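Local coordinates for methylmalonate-semialdehyde dehydrogenase (Oceanimonas doudoroffii, PDB 4ZZ7), which catalyses the NAD-dependent, acylating oxidation of methylmalonate semialdehyde and belongs to the aldehyde dehydrogenase family, at residues A40-V45 / D207-D212; K95-A100 / T317-D322; S137-M142 / T475-V480; V268-G273 / I439-P444. All blocks are in the same frame, centred on the assembly; numbering follows the deposited sequence.

In this aldehyde dehydrogenase chain the chemistry of a contact follows its place in the fold, and no two contacts share a helix or strand. Contacts 1 and 2 are partly buried within one subunit, whereas contacts 3 and 4 are buried and touch the second, contact 3 also reaching the third. Contact 1 brings two helix starts together through a carboxylate, a water and two small apolar side chains, one helix also touching NAD. Contact 2 sets a helix start against a loop, using an isoleucine and a histidine edge. Contact 3 is a backbone-bonded strand pair in the oligomerisation sheet. Contact 4 rests on one glutamine bond and a proline, its nearest atoms about 6 Å from contact 2.

Contact 1: residues A40-V45 / D207-D212; sequences ASTKTV and DKEAVD. With NAD (nicotinamide-adenine-dinucleotide), chain M.
The backbone N-H of T42 is bonded to E209 OE2 (N to OE2 2.9 Å, 145° at the hydrogen), the direct hydrogen bond that joins the two segments. S41 is the N-cap of helix 42-61, and T42 is its first residue, so the carboxylate of one helix receives an N-H at the start of another; the positive end of that helix dipole would probably reinforce the pairing. The donor meets OE2 on the anti side, 26° out of the carboxylate plane. E209 gets there because CG stands anti to its backbone N (chi1 -167°) and the chain beyond is extended, crossing the T42 side chain at about a right angle, with CG of E209 3.8 Å from CG2 of T42. The other oxygen, OE1, forms a salt bridge with R21, which also grips OD2 of D207 and so ties E209 and D207 together. A water adds a second polar link, donating to A40 O (2.6 Å from the water oxygen) and to D207 OD1 (2.7 Å). D207 is itself an N-cap, its OD1 taking a weak bond from E209 N. Beneath the polar groups, V45 CG2 rests on A210 CB at 3.7 Å. On the far side of helix 208-216 lies NAD: K208 CG is 3.3 Å from NAD N1A, and V211 CG2 is 3.4 Å from NAD N3A, both meeting the N1A-C2A-N3A edge of the adenine from the same side of its plane. Adenine held beside a helix that follows a parallel strand is characteristic of the Rossmann-like NAD-binding domain of aldehyde dehydrogenases.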
# COMPACT_ATOMS: atom_id res chain seq x y z
N ALA A 40 -34.19 17.71 -18.84
CA ALA A 40 -33.23 18.76 -19.11
C ALA A 40 -32.66 18.64 -20.50
O ALA A 40 -32.37 17.55 -20.98
CB ALA A 40 -32.11 18.75 -18.09
N SER A 41 -32.47 19.78 -21.12
CA SER A 41 -32.04 19.85 -22.50
C SER A 41 -30.57 20.16 -22.46
O SER A 41 -30.04 20.50 -21.41
CB SER A 41 -32.80 20.98 -23.19
OG SER A 41 -32.52 22.22 -22.54
N THR A 42 -29.93 20.12 -23.62
CA THR A 42 -28.49 20.36 -23.67
C THR A 42 -28.10 21.75 -23.10
O THR A 42 -26.98 21.93 -22.64
CB THR A 42 -27.90 20.21 -25.09
OG1 THR A 42 -28.41 21.23 -25.92
CG2 THR A 42 -28.27 18.90 -25.73
N LYS A 43 -29.00 22.72 -23.13
CA LYS A 43 -28.70 24.04 -22.55
C LYS A 43 -28.69 24.05 -21.02
O LYS A 43 -27.94 24.81 -20.39
CB LYS A 43 -29.74 25.05 -23.03
CG LYS A 43 -29.51 26.45 -22.48
CD LYS A 43 -30.65 27.40 -22.82
CE LYS A 43 -30.47 28.73 -22.10
NZ LYS A 43 -31.57 29.68 -22.40
N THR A 44 -29.57 23.23 -20.45
CA THR A 44 -29.72 23.12 -19.00
C THR A 44 -28.56 22.33 -18.42
O THR A 44 -27.97 22.72 -17.43
CB THR A 44 -31.05 22.43 -18.65
OG1 THR A 44 -32.13 23.21 -19.17
CG2 THR A 44 -31.21 22.28 -17.13
N VAL A 45 -28.24 21.19 -19.04
CA VAL A 45 -27.08 20.40 -18.64
C VAL A 45 -25.84 21.32 -18.62
O VAL A 45 -25.10 21.32 -17.65
CB VAL A 45 -26.84 19.18 -19.57
CG1 VAL A 45 -25.56 18.46 -19.22
CG2 VAL A 45 -27.99 18.19 -19.49
N ASP A 207 -33.15 12.32 -20.20
CA ASP A 207 -33.07 11.11 -20.98
C ASP A 207 -31.84 11.23 -21.90
O ASP A 207 -30.94 12.05 -21.66
CB ASP A 207 -34.38 10.94 -21.75
CG ASP A 207 -34.53 11.92 -22.90
OD1 ASP A 207 -33.92 13.01 -22.92
OD2 ASP A 207 -35.31 11.58 -23.81
N LYS A 208 -31.81 10.45 -22.97
CA LYS A 208 -30.66 10.40 -23.87
C LYS A 208 -30.04 11.76 -24.16
O LYS A 208 -28.83 11.86 -24.25
CB LYS A 208 -31.03 9.73 -25.20
CG LYS A 208 -29.84 9.34 -26.03
CD LYS A 208 -30.15 9.23 -27.51
CE LYS A 208 -28.90 8.84 -28.30
NZ LYS A 208 -28.26 7.56 -27.83
N GLU A 209 -30.87 12.79 -24.32
CA GLU A 209 -30.37 14.12 -24.67
C GLU A 209 -29.43 14.71 -23.60
O GLU A 209 -28.45 15.39 -23.93
CB GLU A 209 -31.53 15.08 -24.97
CG GLU A 209 -31.12 16.39 -25.65
CD GLU A 209 -32.19 17.48 -25.58
OE1 GLU A 209 -33.40 17.15 -25.76
OE2 GLU A 209 -31.82 18.67 -25.35
N ALA A 210 -29.75 14.47 -22.33
CA ALA A 210 -28.93 14.98 -21.25
C ALA A 210 -27.65 14.15 -21.18
O ALA A 210 -26.57 14.67 -20.93
CB ALA A 210 -29.67 14.93 -19.93
N VAL A 211 -27.79 12.86 -21.43
CA VAL A 211 -26.63 11.97 -21.44
C VAL A 211 -25.64 12.43 -22.50
O VAL A 211 -24.48 12.63 -22.19
CB VAL A 211 -27.03 10.51 -21.68
CG1 VAL A 211 -25.80 9.63 -21.89
CG2 VAL A 211 -27.82 9.99 -20.48
N ASP A 212 -26.11 12.59 -23.73
CA ASP A 212 -25.26 13.02 -24.85
C ASP A 212 -24.62 14.42 -24.59
O ASP A 212 -23.49 14.68 -25.01
CB ASP A 212 -26.03 12.95 -26.20
CG ASP A 212 -26.21 11.50 -26.75
OD1 ASP A 212 -25.50 10.57 -26.31
OD2 ASP A 212 -27.05 11.25 -27.64
PA NAD M . -30.25 1.54 -18.76
O1A NAD M . -31.50 1.92 -19.55
O2A NAD M . -29.17 0.64 -19.35
O5B NAD M . -29.48 2.91 -18.36
C5B NAD M . -29.76 3.67 -17.17
C4B NAD M . -29.35 5.13 -17.33
O4B NAD M . -28.92 5.40 -18.67
C3B NAD M . -30.47 6.12 -17.05
O3B NAD M . -29.93 7.19 -16.27
C2B NAD M . -30.98 6.55 -18.42
O2B NAD M . -31.41 7.90 -18.60
C1B NAD M . -29.77 6.34 -19.33
N9A NAD M . -30.15 5.86 -20.69
C8A NAD M . -31.13 4.95 -20.99
N7A NAD M . -31.18 4.74 -22.32
C5A NAD M . -30.24 5.52 -22.91
C6A NAD M . -29.78 5.78 -24.30
N6A NAD M . -30.37 5.14 -25.33
N1A NAD M . -28.77 6.67 -24.49
C2A NAD M . -28.18 7.33 -23.45
N3A NAD M . -28.53 7.14 -22.15
C4A NAD M . -29.55 6.27 -21.83
O3 NAD M . -30.70 0.91 -17.32
PN NAD M . -32.17 0.92 -16.59
O1N NAD M . -32.53 2.31 -16.08
O2N NAD M . -33.23 0.10 -17.34
O5D NAD M . -31.68 0.02 -15.34
C5D NAD M . -31.55 -1.40 -15.49
C4D NAD M . -30.13 -1.90 -15.81
O4D NAD M . -29.14 -1.66 -14.79
C3D NAD M . -30.13 -3.43 -16.01
O3D NAD M . -30.04 -3.77 -17.40
C2D NAD M . -28.94 -3.98 -15.21
O2D NAD M . -28.16 -4.91 -15.97
C1D NAD M . -28.17 -2.72 -14.85
N1N NAD M . -27.39 -2.79 -13.62
C2N NAD M . -26.07 -3.01 -13.76
C3N NAD M . -25.25 -3.08 -12.64
C7N NAD M . -23.76 -3.36 -12.73
O7N NAD M . -23.28 -4.33 -13.32
N7N NAD M . -22.98 -2.51 -12.08
C4N NAD M . -25.80 -2.88 -11.38
C5N NAD M . -27.16 -2.64 -11.25
C6N NAD M . -27.95 -2.60 -12.41
O HOH W 1 -32.93 15.13 -21.57

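Contact 2: residues K95-A100 / T317-D322; sequences KIAHDA and TDSGND
I96 and N321 meet with their side chains at about a right angle, where the start of the helix that runs on to residue 115 faces the loop between helices 296-308 and 329-344. In the aldehyde dehydrogenase fold this probably joins the coenzyme-binding domain to the catalytic domain. I96 is the main apolar element: its CB points toward the loop, and the branch beyond lies over the backbone, with CG1 3.2 Å from N321 O and CD1 3.5 Å from G320 N. The other branch, CG2, faces N321 CB at 4.0 Å. A glycine in place of I96 would probably leave the G320-N321 backbone without its apolar cover and open a gap beside the helix start. N321 turns its amide back into its own loop, where ND2 bonds to P315 O and, weakly, to D318 O. H98 comes in differently, edge first. Its CG lies between the backbone N and the carbonyl carbon (chi1 69°), which swings the ring out to the loop so that the carbonyl oxygens of N321 and D322 both lie at its edge, near the ring plane. Of that edge, CE1 stands 3.3 Å from N321 O.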
# COMPACT_ATOMS: atom_id res chain seq x y z
N LYS A 95 -39.88 -0.78 -4.06
CA LYS A 95 -39.24 -1.76 -3.15
C LYS A 95 -39.58 -1.53 -1.69
O LYS A 95 -39.77 -0.39 -1.26
CB LYS A 95 -37.71 -1.87 -3.35
CG LYS A 95 -36.91 -0.62 -3.09
CD LYS A 95 -35.42 -0.91 -3.14
CE LYS A 95 -34.88 -1.09 -4.55
NZ LYS A 95 -33.40 -1.15 -4.57
N ILE A 96 -39.66 -2.60 -0.92
CA ILE A 96 -40.29 -2.48 0.38
C ILE A 96 -39.22 -2.04 1.39
O ILE A 96 -38.03 -2.14 1.13
CB ILE A 96 -41.20 -3.70 0.77
CG1 ILE A 96 -40.50 -4.66 1.73
CG2 ILE A 96 -41.79 -4.42 -0.45
CD1 ILE A 96 -41.05 -4.54 3.15
N ALA A 97 -39.69 -1.47 2.51
CA ALA A 97 -38.83 -0.86 3.54
C ALA A 97 -37.45 -1.52 3.68
O ALA A 97 -36.43 -0.87 3.51
CB ALA A 97 -39.54 -0.85 4.88
N HIS A 98 -37.41 -2.82 3.97
CA HIS A 98 -36.13 -3.49 4.23
C HIS A 98 -35.17 -3.47 3.04
O HIS A 98 -33.98 -3.31 3.26
CB HIS A 98 -36.33 -4.93 4.70
CG HIS A 98 -36.86 -5.84 3.64
ND1 HIS A 98 -38.19 -6.17 3.54
CD2 HIS A 98 -36.24 -6.46 2.61
CE1 HIS A 98 -38.36 -6.97 2.51
NE2 HIS A 98 -37.20 -7.15 1.92
N ASP A 99 -35.66 -3.63 1.80
CA ASP A 99 -34.78 -3.55 0.63
C ASP A 99 -34.28 -2.14 0.43
O ASP A 99 -33.15 -1.94 0.03
CB ASP A 99 -35.47 -3.99 -0.67
CG ASP A 99 -35.34 -5.48 -0.94
OD1 ASP A 99 -34.19 -6.00 -0.92
OD2 ASP A 99 -36.38 -6.14 -1.22
N ALA A 100 -35.13 -1.14 0.68
CA ALA A 100 -34.69 0.26 0.56
C ALA A 100 -33.63 0.58 1.64
O ALA A 100 -32.61 1.15 1.33
CB ALA A 100 -35.89 1.21 0.66
N THR A 317 -46.38 -0.21 0.94
CA THR A 317 -47.23 0.23 2.05
C THR A 317 -47.38 -0.85 3.12
O THR A 317 -47.42 -0.56 4.31
CB THR A 317 -48.62 0.64 1.54
OG1 THR A 317 -49.16 -0.42 0.73
CG2 THR A 317 -48.54 1.94 0.73
N ASP A 318 -47.45 -2.09 2.68
CA ASP A 318 -47.39 -3.22 3.58
C ASP A 318 -45.93 -3.57 3.68
O ASP A 318 -45.34 -4.08 2.73
CB ASP A 318 -48.24 -4.39 3.02
CG ASP A 318 -48.26 -5.63 3.94
OD1 ASP A 318 -47.98 -5.54 5.15
OD2 ASP A 318 -48.59 -6.73 3.44
N SER A 319 -45.32 -3.24 4.82
CA SER A 319 -44.04 -3.84 5.18
C SER A 319 -44.30 -5.33 5.29
O SER A 319 -45.45 -5.76 5.28
CB SER A 319 -43.54 -3.31 6.51
OG SER A 319 -43.16 -1.97 6.36
N GLY A 320 -43.26 -6.13 5.38
CA GLY A 320 -43.48 -7.57 5.59
C GLY A 320 -43.72 -8.31 4.30
O GLY A 320 -43.58 -9.53 4.28
N ASN A 321 -44.08 -7.60 3.24
CA ASN A 321 -43.93 -8.13 1.88
C ASN A 321 -42.46 -8.43 1.58
O ASN A 321 -41.58 -7.66 1.94
CB ASN A 321 -44.46 -7.15 0.84
CG ASN A 321 -45.97 -7.18 0.73
OD1 ASN A 321 -46.58 -8.26 0.71
ND2 ASN A 321 -46.58 -6.01 0.62
N ASP A 322 -42.21 -9.56 0.92
CA ASP A 322 -40.85 -9.92 0.52
C ASP A 322 -40.32 -9.02 -0.61
O ASP A 322 -39.18 -8.54 -0.56
CB ASP A 322 -40.77 -11.40 0.15
CG ASP A 322 -40.79 -12.28 1.37
OD1 ASP A 322 -39.76 -12.34 2.05
OD2 ASP A 322 -41.84 -12.90 1.67

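Contact 3: residues S137-M142 / T475-V480; sequences SEFQPM and TKRKTV
F139 holds CG anti to its carbonyl carbon (chi1 -58°), R477 holds CG anti to its backbone N and bends at chi3 (-77°), and these torsions lay ring and guanidinium side by side on one face of the antiparallel oligomerisation sheet of the aldehyde dehydrogenase fold. The planes stand 82° apart: the ring presents its edge, and CE1 sits over the centre of the guanidinium, 3.8 Å above its plane. R477 NH2 also makes a salt bridge with D469 of the second subunit. T475 OG1, hydrogen-bonded to V471 O, comes to 3.4 Å from F139 CB. The strands are joined at two hydrogen-bonded pairs, E138 with K478 and Q140 with K476; K478 N reaches E138 O at 2.7 Å and K476 N reaches Q140 O at 2.8 Å. T479 and V480 pair in parallel with a strand of the second subunit, so the sheet crosses the interface. The opposite face carries E138, Q140, K476 and K478. There K478 NZ, held mainly by carbonyls of the second subunit, gives Q140 OE1 a weak bond, while Q140 NE2 donates to D430 O of the second subunit and, in its amide plane, to E138 OE1 at 2.7 Å.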
# COMPACT_ATOMS: atom_id res chain seq x y z
N SER A 137 4.63 10.64 -6.47
CA SER A 137 3.36 10.70 -7.21
C SER A 137 2.31 11.52 -6.46
O SER A 137 2.33 11.63 -5.23
CB SER A 137 2.82 9.31 -7.57
OG SER A 137 2.56 8.49 -6.46
N GLU A 138 1.42 12.13 -7.23
CA GLU A 138 0.27 12.79 -6.67
C GLU A 138 -0.94 12.37 -7.48
O GLU A 138 -0.86 12.24 -8.71
CB GLU A 138 0.44 14.30 -6.70
CG GLU A 138 1.56 14.86 -5.82
CD GLU A 138 1.39 16.35 -5.55
OE1 GLU A 138 0.53 16.99 -6.18
OE2 GLU A 138 2.09 16.90 -4.69
N PHE A 139 -2.06 12.16 -6.79
CA PHE A 139 -3.35 11.82 -7.45
C PHE A 139 -4.32 13.00 -7.38
O PHE A 139 -5.17 13.11 -6.48
CB PHE A 139 -3.92 10.54 -6.86
CG PHE A 139 -3.00 9.37 -7.00
CD1 PHE A 139 -2.69 8.87 -8.25
CD2 PHE A 139 -2.42 8.80 -5.89
CE1 PHE A 139 -1.81 7.81 -8.39
CE2 PHE A 139 -1.55 7.73 -6.01
CZ PHE A 139 -1.25 7.23 -7.26
N GLN A 140 -4.18 13.87 -8.37
CA GLN A 140 -4.86 15.15 -8.37
C GLN A 140 -6.21 15.01 -9.02
O GLN A 140 -6.46 14.02 -9.71
CB GLN A 140 -4.02 16.18 -9.10
CG GLN A 140 -2.72 16.42 -8.37
CD GLN A 140 -1.97 17.62 -8.87
OE1 GLN A 140 -2.27 18.18 -9.93
NE2 GLN A 140 -0.97 18.03 -8.11
N PRO A 141 -7.08 16.00 -8.81
CA PRO A 141 -8.43 15.85 -9.33
C PRO A 141 -8.56 16.02 -10.85
O PRO A 141 -7.77 16.73 -11.46
CB PRO A 141 -9.22 16.92 -8.57
CG PRO A 141 -8.36 17.29 -7.40
CD PRO A 141 -6.98 17.18 -7.93
N MET A 142 -9.56 15.36 -11.42
CA MET A 142 -9.88 15.45 -12.84
C MET A 142 -10.48 16.82 -13.22
O MET A 142 -10.01 17.51 -14.14
CB MET A 142 -10.87 14.34 -13.22
CG MET A 142 -10.36 12.91 -13.04
SD MET A 142 -8.89 12.58 -14.05
CE MET A 142 -9.47 12.72 -15.75
N THR A 475 -9.21 10.34 -10.05
CA THR A 475 -8.03 11.21 -10.06
C THR A 475 -7.11 10.95 -11.23
O THR A 475 -7.26 9.94 -11.94
CB THR A 475 -7.18 11.03 -8.79
OG1 THR A 475 -6.64 9.70 -8.77
CG2 THR A 475 -8.01 11.33 -7.54
N LYS A 476 -6.14 11.85 -11.42
CA LYS A 476 -5.07 11.65 -12.40
C LYS A 476 -3.68 11.71 -11.77
O LYS A 476 -3.38 12.55 -10.92
CB LYS A 476 -5.18 12.59 -13.60
CG LYS A 476 -5.59 13.99 -13.26
CD LYS A 476 -5.72 14.81 -14.51
CE LYS A 476 -6.06 16.25 -14.15
NZ LYS A 476 -6.06 17.16 -15.34
N ARG A 477 -2.84 10.76 -12.20
CA ARG A 477 -1.51 10.60 -11.66
C ARG A 477 -0.57 11.67 -12.20
O ARG A 477 -0.46 11.88 -13.40
CB ARG A 477 -0.96 9.24 -12.03
CG ARG A 477 0.45 9.05 -11.55
CD ARG A 477 1.06 7.80 -12.13
NE ARG A 477 0.56 6.61 -11.45
CZ ARG A 477 1.07 6.09 -10.34
NH1 ARG A 477 2.14 6.62 -9.73
NH2 ARG A 477 0.52 5.01 -9.83
N LYS A 478 0.10 12.33 -11.28
CA LYS A 478 1.14 13.29 -11.61
C LYS A 478 2.42 12.80 -10.94
O LYS A 478 2.43 12.44 -9.76
CB LYS A 478 0.78 14.69 -11.09
CG LYS A 478 1.86 15.74 -11.32
CD LYS A 478 1.47 17.13 -10.83
CE LYS A 478 0.57 17.88 -11.81
NZ LYS A 478 0.36 19.30 -11.38
N THR A 479 3.51 12.80 -11.69
CA THR A 479 4.78 12.47 -11.08
C THR A 479 5.67 13.69 -11.14
O THR A 479 5.86 14.31 -12.22
CB THR A 479 5.42 11.28 -11.78
OG1 THR A 479 4.45 10.21 -11.85
CG2 THR A 479 6.65 10.82 -11.01
N VAL A 480 6.19 14.04 -9.96
CA VAL A 480 7.12 15.13 -9.79
C VAL A 480 8.49 14.52 -9.57
O VAL A 480 8.61 13.55 -8.83
CB VAL A 480 6.72 16.02 -8.60
CG1 VAL A 480 7.68 17.19 -8.41
CG2 VAL A 480 5.33 16.56 -8.84

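Contact 4: residues V268-G273 / I439-P444; sequences VNQLLG and INIPLP
Q270 supplies the single hydrogen bond between helix residues 268-273 and the loop 439-444: its NE2 donates to N440 O at 2.9 Å, with 159° at the hydrogen. The oxygen lies close to the amide plane of Q270, yet the donor stands above the carbonyl plane of N440, 43° out of it. The glutamine reaches across because CG is anti to its carbonyl carbon (chi1 -80°) and the chain beyond CG is extended. The polar end of N440 is engaged apart from this bond, ND2 donating to T419 O and to R483 O of the second subunit.

Van der Waals packing makes up the rest, and P442 is at its centre. P442 directs its CB toward the helix, and its ring crosses the glutamine side chain at about a right angle. Its CG rests 3.8 Å from Q270 CB and 3.7 Å from Q270 O, while its CD is 3.5 Å from Q270 OE1, so the CG-CD side of the ring lies across the glutamine, touching its backbone O, CB and amide oxygen. L271 adds a looser apolar touch, CD2 to P442 CB at 4.3 Å. An alanine at Q270 is likely to leave N440 O without this donor and to uncover the CD side of the proline ring.

Around the pair, F418 of strand 411-418 packs on Q270, L271 and N440, and L286 of strand 286-292 packs on L271 and P442. The contact thus fastens helix 264-276 to the loop leaving strand 436-439, at the edge where I439 pairs in parallel with a strand of the second subunit.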
# COMPACT_ATOMS: atom_id res chain seq x y z
N VAL A 268 -31.01 -22.81 -0.24
CA VAL A 268 -32.38 -22.43 -0.60
C VAL A 268 -32.69 -21.14 0.13
O VAL A 268 -33.09 -20.15 -0.47
CB VAL A 268 -33.40 -23.54 -0.23
CG1 VAL A 268 -34.84 -23.05 -0.23
CG2 VAL A 268 -33.26 -24.71 -1.18
N ASN A 269 -32.46 -21.14 1.43
CA ASN A 269 -32.78 -20.00 2.24
C ASN A 269 -32.05 -18.73 1.76
O ASN A 269 -32.63 -17.64 1.71
CB ASN A 269 -32.48 -20.29 3.72
CG ASN A 269 -33.10 -19.27 4.68
OD1 ASN A 269 -34.24 -18.81 4.50
ND2 ASN A 269 -32.37 -18.93 5.72
N GLN A 270 -30.80 -18.89 1.36
CA GLN A 270 -30.05 -17.77 0.81
C GLN A 270 -30.48 -17.42 -0.61
O GLN A 270 -30.49 -16.25 -0.97
CB GLN A 270 -28.56 -18.03 0.89
CG GLN A 270 -27.98 -17.75 2.27
CD GLN A 270 -26.46 -17.70 2.25
OE1 GLN A 270 -25.87 -16.64 2.42
NE2 GLN A 270 -25.81 -18.85 2.00
N LEU A 271 -30.86 -18.42 -1.41
CA LEU A 271 -31.31 -18.18 -2.80
C LEU A 271 -32.65 -17.46 -2.94
O LEU A 271 -32.95 -16.93 -4.00
CB LEU A 271 -31.32 -19.50 -3.60
CG LEU A 271 -29.93 -20.04 -4.00
CD1 LEU A 271 -30.04 -21.49 -4.44
CD2 LEU A 271 -29.27 -19.21 -5.10
N LEU A 272 -33.45 -17.45 -1.88
CA LEU A 272 -34.70 -16.69 -1.83
C LEU A 272 -34.45 -15.21 -1.98
O LEU A 272 -35.05 -14.55 -2.82
CB LEU A 272 -35.40 -16.90 -0.47
CG LEU A 272 -36.32 -18.09 -0.28
CD1 LEU A 272 -36.63 -18.29 1.18
CD2 LEU A 272 -37.60 -17.87 -1.06
N GLY A 273 -33.58 -14.70 -1.11
CA GLY A 273 -33.24 -13.28 -1.10
C GLY A 273 -32.45 -12.86 -2.33
O GLY A 273 -32.62 -11.77 -2.84
N ILE A 439 -18.39 -17.74 -2.11
CA ILE A 439 -18.32 -19.11 -1.60
C ILE A 439 -19.44 -19.17 -0.57
O ILE A 439 -19.38 -18.48 0.44
CB ILE A 439 -16.96 -19.41 -0.94
CG1 ILE A 439 -15.80 -19.00 -1.84
CG2 ILE A 439 -16.81 -20.87 -0.57
CD1 ILE A 439 -15.71 -19.71 -3.16
N ASN A 440 -20.49 -19.93 -0.86
CA ASN A 440 -21.71 -20.00 -0.05
C ASN A 440 -22.35 -18.64 0.28
O ASN A 440 -23.04 -18.50 1.29
CB ASN A 440 -21.41 -20.76 1.24
CG ASN A 440 -20.87 -22.17 0.98
OD1 ASN A 440 -21.60 -23.06 0.55
ND2 ASN A 440 -19.61 -22.37 1.25
N ILE A 441 -22.11 -17.66 -0.60
CA ILE A 441 -22.70 -16.33 -0.55
C ILE A 441 -23.26 -16.09 -1.95
O ILE A 441 -22.52 -15.79 -2.86
CB ILE A 441 -21.66 -15.20 -0.32
CG1 ILE A 441 -20.91 -15.35 1.00
CG2 ILE A 441 -22.35 -13.83 -0.36
CD1 ILE A 441 -21.73 -14.95 2.21
N PRO A 442 -24.58 -16.20 -2.14
CA PRO A 442 -25.16 -15.95 -3.47
C PRO A 442 -25.03 -14.49 -3.96
O PRO A 442 -25.09 -14.24 -5.16
CB PRO A 442 -26.62 -16.32 -3.26
CG PRO A 442 -26.89 -15.96 -1.83
CD PRO A 442 -25.63 -16.27 -1.09
N LEU A 443 -24.88 -13.52 -3.05
CA LEU A 443 -24.71 -12.11 -3.41
C LEU A 443 -23.36 -11.59 -2.94
O LEU A 443 -23.28 -10.81 -1.99
CB LEU A 443 -25.82 -11.27 -2.78
CG LEU A 443 -27.27 -11.61 -3.13
CD1 LEU A 443 -28.22 -10.81 -2.25
CD2 LEU A 443 -27.54 -11.38 -4.62
N PRO A 444 -22.27 -12.02 -3.61
CA PRO A 444 -20.93 -11.62 -3.17
C PRO A 444 -20.64 -10.20 -3.61
O PRO A 444 -19.77 -9.98 -4.45
CB PRO A 444 -20.03 -12.63 -3.88
CG PRO A 444 -20.76 -12.97 -5.13
CD PRO A 444 -22.22 -12.88 -4.81